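Local coordinates for protein probable TonB-dependent siderophore receptor PirA (Acinetobacter baumannii, PDB 5FR8) that serves as an outer-membrane TonB-dependent receptor, probably taking up iron by binding ferric siderophores, possibly ferric enterobactin with micromolar affinity, at residues D457-K462 with I518-D523; V525-T530 with G585-D590; N624-Y629 with D636-F641. One frame throughout, in Å; residues are numbered along the deposited sequence.

Overall arrangement
All three interactions join neighbouring antiparallel strands in the wall of one transmembrane beta-barrel. Interactions 1 and 2 are surface contacts about 9 Å apart between centres, and their strands 509-521 and 525-541 are themselves neighbours: backbone hydrogen bonds probably link Phe520 to Ala527 and Ile518 to Leu529. Interaction 3, a hairpin farther round the wall, is partly buried; its centre lies about 16 Å from that of interaction 2, and one bound detergent molecule touches both. Outer faces are largely apolar, but the inner faces differ. Those of interactions 1 and 2 carry mostly neutral polar groups, with Lys462 reaching the plug, whereas interaction 3 combines Ile626 and Val640 with aspartates and an asparagine beside a plug lysine.

Interaction 1 (D457-K462 with I518-D523); sequences DYFTLK and IQFQKD
Two phenylalanines, Phe459 and Phe520, form a non-hydrogen-bonded pair between two antiparallel strands and supply apolar contact on one face. Their ring centroids are 5.2 Å apart and the planes are inclined at 39°, a slanted meeting that is neither a parallel stack nor an edge-to-face pair. Differing first torsions turn both rings toward each other on that face: CG of Phe459 lies anti to its carbonyl carbon (chi1 -59°), whereas CG of Phe520 lies anti to its backbone N. The closest spacing of their ring atoms is doubtful. On the same face, the ends of Leu461 and Ile518 meet through their CD1 methyls. These hydrocarbon groups suit a surface that probably looks toward lipid.

Just before the first strand begins, the Tyr458 ring receives Gln521 O at its edge, in the ring plane, with CD1 3.3 Å from that oxygen. The aliphatic part of Lys522 also reaches this ring, CG lying 3.9 Å from Tyr458 CE1; its distant ammonium adds at most a weak cation-pi attraction.

On the other face, Thr460 and Gln519 run side by side, with Thr460 CG2 3.8 Å from Gln519 CB. Lys462 extends inward from here, its NZ hydrogen-bonded to Gln37 O of the plug.

Backbone bonds hold the register. Gln521 N gives to Tyr458 O at 2.9 Å, and Gln519 N gives to Thr460 O at 2.9 Å, whereas the return bond from Thr460 N to Gln519 O is bent and weak. An apolar outer face backed by a polar inner one is the pattern of a transmembrane beta-barrel, here that of a TonB-dependent receptor.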
loop_
_atom_site.group_PDB
_atom_site.type_symbol
_atom_site.label_atom_id
_atom_site.label_comp_id
_atom_site.label_asym_id
_atom_site.label_seq_id
_atom_site.Cartn_x
_atom_site.Cartn_y
_atom_site.Cartn_z
ATOM N N ASP A 457 3.766 37.466 -5.876
ATOM C CA ASP A 457 4.801 36.821 -6.673
ATOM C C ASP A 457 5.582 35.713 -5.933
ATOM O O ASP A 457 6.208 34.860 -6.566
ATOM C CB ASP A 457 5.752 37.889 -7.217
ATOM C CG ASP A 457 5.036 38.918 -8.100
ATOM O OD1 ASP A 457 4.366 38.497 -9.067
ATOM O OD2 ASP A 457 5.136 40.138 -7.828
ATOM N N TYR A 458 5.527 35.707 -4.605
ATOM C CA TYR A 458 6.331 34.772 -3.822
ATOM C C TYR A 458 5.530 33.764 -2.976
ATOM O O TYR A 458 5.985 32.643 -2.752
ATOM C CB TYR A 458 7.245 35.557 -2.897
ATOM C CG TYR A 458 8.263 36.404 -3.608
ATOM C CD1 TYR A 458 9.257 35.816 -4.372
ATOM C CD2 TYR A 458 8.249 37.781 -3.497
ATOM C CE1 TYR A 458 10.202 36.582 -5.021
ATOM C CE2 TYR A 458 9.191 38.555 -4.147
ATOM C CZ TYR A 458 10.162 37.945 -4.904
ATOM O OH TYR A 458 11.106 38.682 -5.557
ATOM N N PHE A 459 4.364 34.164 -2.475
ATOM C CA PHE A 459 3.566 33.276 -1.635
ATOM C C PHE A 459 2.318 32.834 -2.375
ATOM O O PHE A 459 1.957 33.368 -3.422
ATOM C CB PHE A 459 3.141 33.943 -0.308
ATOM C CG PHE A 459 4.293 34.402 0.561
ATOM C CD1 PHE A 459 5.214 33.504 1.061
ATOM C CD2 PHE A 459 4.430 35.739 0.889
ATOM C CE1 PHE A 459 6.262 33.930 1.852
ATOM C CE2 PHE A 459 5.471 36.174 1.693
ATOM C CZ PHE A 459 6.392 35.264 2.170
ATOM N N THR A 460 1.661 31.835 -1.811
ATOM C CA THR A 460 0.383 31.393 -2.316
ATOM C C THR A 460 -0.226 30.473 -1.258
ATOM O O THR A 460 0.479 29.792 -0.544
ATOM C CB THR A 460 0.523 30.764 -3.736
ATOM O OG1 THR A 460 -0.604 29.924 -4.020
ATOM C CG2 THR A 460 1.824 29.966 -3.878
ATOM N N LEU A 461 -1.543 30.497 -1.160
ATOM C CA LEU A 461 -2.289 29.825 -0.114
ATOM C C LEU A 461 -3.025 28.675 -0.762
ATOM O O LEU A 461 -3.444 28.781 -1.916
ATOM C CB LEU A 461 -3.293 30.811 0.444
ATOM C CG LEU A 461 -4.142 30.549 1.685
ATOM C CD1 LEU A 461 -3.315 30.229 2.927
ATOM C CD2 LEU A 461 -4.979 31.807 1.925
ATOM N N LYS A 462 -3.181 27.562 -0.055
ATOM C CA LYS A 462 -3.722 26.346 -0.689
ATOM C C LYS A 462 -4.498 25.529 0.288
ATOM O O LYS A 462 -4.113 25.400 1.441
ATOM C CB LYS A 462 -2.599 25.485 -1.244
ATOM C CG LYS A 462 -2.142 25.898 -2.617
ATOM C CD LYS A 462 -0.987 25.032 -3.094
ATOM C CE LYS A 462 -0.785 25.202 -4.590
ATOM N NZ LYS A 462 0.480 24.549 -4.993
ATOM N N ILE A 518 0.526 26.983 3.364
ATOM C CA ILE A 518 1.151 28.087 2.685
ATOM C C ILE A 518 2.314 27.512 1.894
ATOM O O ILE A 518 2.995 26.597 2.349
ATOM C CB ILE A 518 1.613 29.163 3.708
ATOM C CG1 ILE A 518 1.378 30.554 3.152
ATOM C CG2 ILE A 518 3.069 28.988 4.138
ATOM C CD1 ILE A 518 -0.071 30.967 3.236
ATOM N N GLN A 519 2.516 28.070 0.709
ATOM C CA GLN A 519 3.585 27.697 -0.204
ATOM C C GLN A 519 4.424 28.963 -0.480
ATOM O O GLN A 519 3.878 29.997 -0.869
ATOM C CB GLN A 519 2.937 27.177 -1.491
ATOM C CG GLN A 519 3.862 26.928 -2.681
ATOM C CD GLN A 519 4.837 25.804 -2.445
ATOM O OE1 GLN A 519 5.841 25.989 -1.727
ATOM N NE2 GLN A 519 4.565 24.632 -3.043
ATOM N N PHE A 520 5.737 28.890 -0.257
ATOM C CA PHE A 520 6.647 30.033 -0.476
ATOM C C PHE A 520 7.702 29.700 -1.508
ATOM O O PHE A 520 8.249 28.596 -1.508
ATOM C CB PHE A 520 7.344 30.409 0.825
ATOM C CG PHE A 520 8.546 31.312 0.651
ATOM C CD1 PHE A 520 8.429 32.541 0.012
ATOM C CD2 PHE A 520 9.791 30.953 1.167
ATOM C CE1 PHE A 520 9.530 33.380 -0.127
ATOM C CE2 PHE A 520 10.891 31.795 1.034
ATOM C CZ PHE A 520 10.762 33.007 0.382
ATOM N N GLN A 521 7.988 30.647 -2.390
ATOM C CA GLN A 521 9.000 30.429 -3.422
ATOM C C GLN A 521 9.561 31.746 -3.958
ATOM O O GLN A 521 8.894 32.504 -4.660
ATOM C CB GLN A 521 8.512 29.472 -4.537
ATOM C CG GLN A 521 8.153 30.093 -5.874
ATOM C CD GLN A 521 7.467 29.095 -6.790
ATOM O OE1 GLN A 521 7.462 27.895 -6.518
ATOM N NE2 GLN A 521 6.866 29.588 -7.865
ATOM N N LYS A 522 10.787 32.021 -3.524
ATOM C CA LYS A 522 11.684 32.970 -4.147
ATOM C C LYS A 522 12.409 32.030 -5.098
ATOM O O LYS A 522 12.150 30.823 -5.076
ATOM C CB LYS A 522 12.645 33.521 -3.093
ATOM C CG LYS A 522 13.254 34.877 -3.402
ATOM C CD LYS A 522 14.155 35.365 -2.268
ATOM C CE LYS A 522 14.575 36.809 -2.473
ATOM N NZ LYS A 522 13.677 37.773 -1.774
ATOM N N ASP A 523 13.306 32.526 -5.939
ATOM C CA ASP A 523 14.200 31.586 -6.606
ATOM C C ASP A 523 15.190 31.143 -5.530
ATOM O O ASP A 523 15.308 31.804 -4.491
ATOM C CB ASP A 523 14.874 32.183 -7.851
ATOM C CG ASP A 523 15.731 33.387 -7.549
ATOM O OD1 ASP A 523 15.608 33.954 -6.435
ATOM O OD2 ASP A 523 16.528 33.763 -8.439
#

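Interaction 2 (V525-T530 with G585-D590); sequences VNASLT and GSLGLD. With C8E ((hydroxyethyloxy)tri(ethyloxy)octane), chain C.
Asn526 O accepts the amide hydrogen of Gly588 N at 2.8 Å, with an almost straight N-H...O angle of 177°, and it also receives a longer CA-H contact from Leu587. This oxygen belongs to a pair of antiparallel strands in the wall of the TonB-dependent receptor's beta-barrel. The reciprocal bond, from Asn526 N to Gly588 O, spans 3.0 Å. Ser528 and Ser586 form the next hydrogen-bonded pair, each backbone N giving to the other's O.

The polar side chains of these pairs lie on the inner face, where Ser528 also touches Leu39 of the plug. Ser528 OG and Ser586 OG are hydrogen-bonded, but their modelled separation is too short to be trusted in detail. Asn526 holds CG between its backbone N and carbonyl carbon (chi1 57°), which swings the amide across to the partner strand, where its CG comes 3.7 Å from Gly588 CA. Glycine suits that place because it has no side chain to compete with the amide.

The outer face is hydrocarbon, as expected beside lipid. Val525 and Leu589 run alongside each other off the same face, with Val525 CG2 3.5 Å from Leu589 CD2. Small Ala527 lies opposite the longer Leu587, and glycine again, Gly585, faces Leu529, with the two CA atoms 4.2 Å apart. Phe520 and Trp596, from the flanking strands, extend this apolar surface past Val525 and Leu589. The octyl tail of a bound detergent lies against Leu587, whose CD2 comes 3.8 Å from detergent C8.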
loop_
_atom_site.group_PDB
_atom_site.type_symbol
_atom_site.label_atom_id
_atom_site.label_comp_id
_atom_site.label_asym_id
_atom_site.label_seq_id
_atom_site.Cartn_x
_atom_site.Cartn_y
_atom_site.Cartn_z
ATOM N N VAL A 525 15.004 29.392 -3.162
ATOM C CA VAL A 525 14.337 28.903 -1.957
ATOM C C VAL A 525 12.862 28.684 -2.146
ATOM O O VAL A 525 12.170 29.489 -2.760
ATOM C CB VAL A 525 14.434 29.915 -0.804
ATOM C CG1 VAL A 525 13.638 29.423 0.399
ATOM C CG2 VAL A 525 15.886 30.176 -0.444
ATOM N N ASN A 526 12.375 27.595 -1.584
ATOM C CA ASN A 526 10.946 27.323 -1.559
ATOM C C ASN A 526 10.619 26.585 -0.292
ATOM O O ASN A 526 11.464 25.881 0.260
ATOM C CB ASN A 526 10.562 26.437 -2.727
ATOM C CG ASN A 526 11.342 25.146 -2.723
ATOM O OD1 ASN A 526 11.022 24.201 -1.997
ATOM N ND2 ASN A 526 12.407 25.117 -3.509
ATOM N N ALA A 527 9.384 26.713 0.161
ATOM C CA ALA A 527 8.982 26.019 1.357
ATOM C C ALA A 527 7.471 25.876 1.418
ATOM O O ALA A 527 6.723 26.658 0.823
ATOM C CB ALA A 527 9.509 26.757 2.575
ATOM N N SER A 528 7.021 24.868 2.146
ATOM C CA SER A 528 5.609 24.754 2.462
ATOM C C SER A 528 5.433 24.360 3.918
ATOM O O SER A 528 6.312 23.741 4.536
ATOM C CB SER A 528 4.902 23.742 1.572
ATOM O OG SER A 528 5.341 22.413 1.848
ATOM N N LEU A 529 4.292 24.749 4.460
ATOM C CA LEU A 529 3.801 24.182 5.693
ATOM C C LEU A 529 2.308 23.967 5.518
ATOM O O LEU A 529 1.597 24.798 4.960
ATOM C CB LEU A 529 4.094 25.094 6.879
ATOM C CG LEU A 529 3.384 24.681 8.176
ATOM C CD1 LEU A 529 4.360 24.689 9.335
ATOM C CD2 LEU A 529 2.174 25.573 8.482
ATOM N N THR A 530 1.833 22.819 5.955
ATOM C CA THR A 530 0.442 22.492 5.749
ATOM C C THR A 530 -0.079 21.687 6.935
ATOM O O THR A 530 0.563 20.762 7.421
ATOM C CB THR A 530 0.207 21.771 4.385
ATOM O OG1 THR A 530 -0.910 20.877 4.488
ATOM C CG2 THR A 530 1.445 20.979 3.922
ATOM N N GLY A 585 5.693 19.799 6.387
ATOM C CA GLY A 585 6.410 20.929 5.828
ATOM C C GLY A 585 7.451 20.382 4.887
ATOM O O GLY A 585 7.831 19.212 4.963
ATOM N N SER A 586 7.912 21.231 3.991
ATOM C CA SER A 586 8.983 20.868 3.078
ATOM C C SER A 586 9.844 22.104 2.847
ATOM O O SER A 586 9.365 23.234 2.979
ATOM C CB SER A 586 8.399 20.382 1.762
ATOM O OG SER A 586 7.488 21.334 1.240
ATOM N N LEU A 587 11.110 21.888 2.513
ATOM C CA LEU A 587 12.035 22.989 2.302
ATOM C C LEU A 587 13.019 22.675 1.196
ATOM O O LEU A 587 13.717 21.652 1.248
ATOM C CB LEU A 587 12.818 23.254 3.575
ATOM C CG LEU A 587 14.043 24.140 3.404
ATOM C CD1 LEU A 587 13.590 25.549 3.111
ATOM C CD2 LEU A 587 14.911 24.102 4.649
ATOM N N GLY A 588 13.105 23.573 0.220
ATOM C CA GLY A 588 14.007 23.376 -0.907
ATOM C C GLY A 588 15.011 24.500 -1.089
ATOM O O GLY A 588 14.630 25.667 -1.177
ATOM N N LEU A 589 16.290 24.133 -1.173
ATOM C CA LEU A 589 17.365 25.091 -1.326
ATOM C C LEU A 589 18.258 24.756 -2.505
ATOM O O LEU A 589 19.065 23.822 -2.426
ATOM C CB LEU A 589 18.219 25.104 -0.069
ATOM C CG LEU A 589 17.576 25.746 1.155
ATOM C CD1 LEU A 589 18.557 25.724 2.313
ATOM C CD2 LEU A 589 17.137 27.172 0.844
ATOM N N ASP A 590 18.120 25.532 -3.583
ATOM C CA ASP A 590 18.735 25.202 -4.877
ATOM C C ASP A 590 19.852 26.205 -5.155
ATOM O O ASP A 590 19.579 27.367 -5.430
ATOM C CB ASP A 590 17.655 25.247 -5.984
ATOM C CG ASP A 590 18.145 24.751 -7.359
ATOM O OD1 ASP A 590 19.324 24.901 -7.743
ATOM O OD2 ASP A 590 17.295 24.214 -8.092
HETATM C C1 C8E C . 10.252 23.868 6.579
HETATM C C2 C8E C . 10.483 22.372 6.848
HETATM C C3 C8E C . 11.865 21.824 6.424
HETATM C C4 C8E C . 12.449 20.757 7.375
HETATM C C5 C8E C . 13.990 20.652 7.287
HETATM C C6 C8E C . 14.719 21.857 7.903
HETATM C C7 C8E C . 16.217 21.623 8.124
HETATM C C8 C8E C . 17.123 22.685 7.455
HETATM O O9 C8E C . 18.380 22.053 7.086
HETATM C C10 C8E C . 18.981 22.647 5.913
HETATM C C11 C8E C . 20.353 22.019 5.592
HETATM O O12 C8E C . 20.322 20.581 5.644
HETATM C C13 C8E C . 21.643 19.984 5.815
HETATM C C14 C8E C . 21.602 18.469 5.512
HETATM O O15 C8E C . 22.780 17.772 5.961
HETATM C C16 C8E C . 22.714 17.233 7.312
HETATM C C17 C8E C . 23.955 17.588 8.193
HETATM O O18 C8E C . 23.924 16.829 9.419
HETATM C C19 C8E C . 24.242 15.418 9.212
HETATM C C20 C8E C . 23.852 14.463 10.370
HETATM O O21 C8E C . 24.692 13.265 10.485
#

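Interaction 3 (N624-Y629 with D636-F641); sequences NSIFDY and DVNFVF. With C8E ((hydroxyethyloxy)tri(ethyloxy)octane), chain C.
The Phe627 ring turns its edge to Phe639, with CD2 3.6 Å from Phe639 CB, and the edge of the Phe639 ring in turn meets Phe627 CB; the two side chains cross at about a right angle. CG of Phe627 stands anti to its backbone N (chi1 165°), which carries the ring edge there. Detergent atom C20 lies over one face of the Phe641 ring, 3.8 Å from CE1. These aromatics line the outer face of a beta hairpin in the receptor's barrel and suit a surface that meets a bound detergent here and probably lipid in the membrane. Tyr629 joins them, its CB 3.5 Å from Val637 CG1.

Six backbone hydrogen bonds tie the strands, two in each of the pairs Ser625-Phe641, Phe627-Phe639 and Tyr629-Val637. Opposite the aromatic face, Ile626 and Val640 lie side by side, and Val640 packs on Leu52 and Arg64 of the plug.

Farther along, Asp628 OD1 and Asp636 OD2 come within 3.9 Å. Lys51 of the plug touches both residues and probably eases their repulsion, while Asp636 OD1 forms a salt bridge with Arg696. Asn638 suits this acidic place as a neutral donor: its ND2 hydrogen-bonds Asp628 OD1 at 3.0 Å, from above the carboxylate plane.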
loop_
_atom_site.group_PDB
_atom_site.type_symbol
_atom_site.label_atom_id
_atom_site.label_comp_id
_atom_site.label_asym_id
_atom_site.label_seq_id
_atom_site.Cartn_x
_atom_site.Cartn_y
_atom_site.Cartn_z
ATOM N N ASN A 624 13.274 14.365 6.968
ATOM C CA ASN A 624 14.082 13.837 5.873
ATOM C C ASN A 624 14.923 14.918 5.235
ATOM O O ASN A 624 14.475 16.066 5.098
ATOM C CB ASN A 624 13.202 13.215 4.800
ATOM C CG ASN A 624 12.524 11.949 5.259
ATOM O OD1 ASN A 624 13.068 10.838 5.145
ATOM N ND2 ASN A 624 11.317 12.106 5.788
ATOM N N SER A 625 16.148 14.551 4.858
ATOM C CA SER A 625 17.028 15.451 4.132
ATOM C C SER A 625 17.707 14.722 3.016
ATOM O O SER A 625 18.327 13.689 3.240
ATOM C CB SER A 625 18.112 16.017 5.043
ATOM O OG SER A 625 19.144 16.660 4.290
ATOM N N ILE A 626 17.597 15.265 1.816
ATOM C CA ILE A 626 18.428 14.812 0.715
ATOM C C ILE A 626 19.365 15.945 0.206
ATOM O O ILE A 626 18.953 17.103 0.067
ATOM C CB ILE A 626 17.574 14.212 -0.433
ATOM C CG1 ILE A 626 16.528 13.222 0.111
ATOM C CG2 ILE A 626 18.481 13.488 -1.413
ATOM C CD1 ILE A 626 15.125 13.782 0.336
ATOM N N PHE A 627 20.622 15.585 -0.065
ATOM C CA PHE A 627 21.656 16.531 -0.488
ATOM C C PHE A 627 22.310 16.066 -1.792
ATOM O O PHE A 627 22.687 14.896 -1.947
ATOM C CB PHE A 627 22.703 16.677 0.614
ATOM C CG PHE A 627 23.993 17.335 0.190
ATOM C CD1 PHE A 627 24.072 18.702 0.022
ATOM C CD2 PHE A 627 25.148 16.587 0.036
ATOM C CE1 PHE A 627 25.275 19.309 -0.324
ATOM C CE2 PHE A 627 26.346 17.176 -0.312
ATOM C CZ PHE A 627 26.412 18.544 -0.493
ATOM N N ASP A 628 22.441 17.005 -2.725
ATOM C CA ASP A 628 23.062 16.722 -3.990
ATOM C C ASP A 628 24.106 17.765 -4.338
ATOM O O ASP A 628 23.898 18.964 -4.152
ATOM C CB ASP A 628 22.002 16.650 -5.079
ATOM C CG ASP A 628 21.563 15.242 -5.348
ATOM O OD1 ASP A 628 22.402 14.407 -5.780
ATOM O OD2 ASP A 628 20.375 14.962 -5.115
ATOM N N TYR A 629 25.227 17.276 -4.858
ATOM C CA TYR A 629 26.360 18.112 -5.244
ATOM C C TYR A 629 26.971 17.513 -6.517
ATOM O O TYR A 629 27.506 16.393 -6.504
ATOM C CB TYR A 629 27.365 18.178 -4.077
ATOM C CG TYR A 629 28.609 19.011 -4.287
ATOM C CD1 TYR A 629 28.690 19.960 -5.304
ATOM C CD2 TYR A 629 29.694 18.880 -3.423
ATOM C CE1 TYR A 629 29.828 20.735 -5.459
ATOM C CE2 TYR A 629 30.835 19.649 -3.568
ATOM C CZ TYR A 629 30.897 20.578 -4.582
ATOM O OH TYR A 629 32.039 21.336 -4.731
ATOM N N ASP A 636 29.558 13.092 -9.159
ATOM C CA ASP A 636 28.371 13.495 -8.436
ATOM C C ASP A 636 28.490 12.865 -7.041
ATOM O O ASP A 636 29.040 11.766 -6.887
ATOM C CB ASP A 636 27.136 13.010 -9.244
ATOM C CG ASP A 636 25.850 12.976 -8.441
ATOM O OD1 ASP A 636 25.643 11.983 -7.708
ATOM O OD2 ASP A 636 25.034 13.917 -8.572
ATOM N N VAL A 637 28.013 13.563 -6.019
ATOM C CA VAL A 637 27.953 12.976 -4.687
ATOM C C VAL A 637 26.582 13.258 -4.128
ATOM O O VAL A 637 25.998 14.295 -4.422
ATOM C CB VAL A 637 29.033 13.551 -3.759
ATOM C CG1 VAL A 637 28.987 15.068 -3.782
ATOM C CG2 VAL A 637 28.905 13.023 -2.330
ATOM N N ASN A 638 26.064 12.335 -3.327
ATOM C CA ASN A 638 24.701 12.445 -2.846
ATOM C C ASN A 638 24.565 11.957 -1.408
ATOM O O ASN A 638 25.126 10.928 -1.063
ATOM C CB ASN A 638 23.803 11.637 -3.782
ATOM C CG ASN A 638 22.392 11.495 -3.263
ATOM O OD1 ASN A 638 22.129 10.735 -2.320
ATOM N ND2 ASN A 638 21.469 12.237 -3.871
ATOM N N PHE A 639 23.823 12.693 -0.578
ATOM C CA PHE A 639 23.722 12.393 0.863
ATOM C C PHE A 639 22.275 12.400 1.312
ATOM O O PHE A 639 21.510 13.278 0.902
ATOM C CB PHE A 639 24.485 13.446 1.683
ATOM C CG PHE A 639 24.481 13.211 3.178
ATOM C CD1 PHE A 639 25.286 12.232 3.745
ATOM C CD2 PHE A 639 23.707 13.999 4.018
ATOM C CE1 PHE A 639 25.312 12.030 5.118
ATOM C CE2 PHE A 639 23.729 13.807 5.389
ATOM C CZ PHE A 639 24.531 12.817 5.941
ATOM N N VAL A 640 21.909 11.436 2.159
ATOM C CA VAL A 640 20.522 11.281 2.638
ATOM C C VAL A 640 20.556 11.077 4.145
ATOM O O VAL A 640 21.466 10.426 4.682
ATOM C CB VAL A 640 19.773 10.096 1.920
ATOM C CG1 VAL A 640 20.397 8.760 2.298
ATOM C CG2 VAL A 640 18.267 10.086 2.217
ATOM N N PHE A 641 19.569 11.640 4.832
ATOM C CA PHE A 641 19.496 11.535 6.299
ATOM C C PHE A 641 18.037 11.565 6.689
ATOM O O PHE A 641 17.237 12.336 6.155
ATOM C CB PHE A 641 20.244 12.683 6.969
ATOM C CG PHE A 641 20.187 12.680 8.476
ATOM C CD1 PHE A 641 21.042 11.866 9.225
ATOM C CD2 PHE A 641 19.340 13.553 9.161
ATOM C CE1 PHE A 641 21.018 11.893 10.615
ATOM C CE2 PHE A 641 19.316 13.584 10.554
ATOM C CZ PHE A 641 20.156 12.752 11.280
HETATM C C1 C8E C . 10.252 23.868 6.579
HETATM C C2 C8E C . 10.483 22.372 6.848
HETATM C C3 C8E C . 11.865 21.824 6.424
HETATM C C4 C8E C . 12.449 20.757 7.375
HETATM C C5 C8E C . 13.990 20.652 7.287
HETATM C C6 C8E C . 14.719 21.857 7.903
HETATM C C7 C8E C . 16.217 21.623 8.124
HETATM C C8 C8E C . 17.123 22.685 7.455
HETATM O O9 C8E C . 18.380 22.053 7.086
HETATM C C10 C8E C . 18.981 22.647 5.913
HETATM C C11 C8E C . 20.353 22.019 5.592
HETATM O O12 C8E C . 20.322 20.581 5.644
HETATM C C13 C8E C . 21.643 19.984 5.815
HETATM C C14 C8E C . 21.602 18.469 5.512
HETATM O O15 C8E C . 22.780 17.772 5.961
HETATM C C16 C8E C . 22.714 17.233 7.312
HETATM C C17 C8E C . 23.955 17.588 8.193
HETATM O O18 C8E C . 23.924 16.829 9.419
HETATM C C19 C8E C . 24.242 15.418 9.212
HETATM C C20 C8E C . 23.852 14.463 10.370
HETATM O O21 C8E C . 24.692 13.265 10.485
#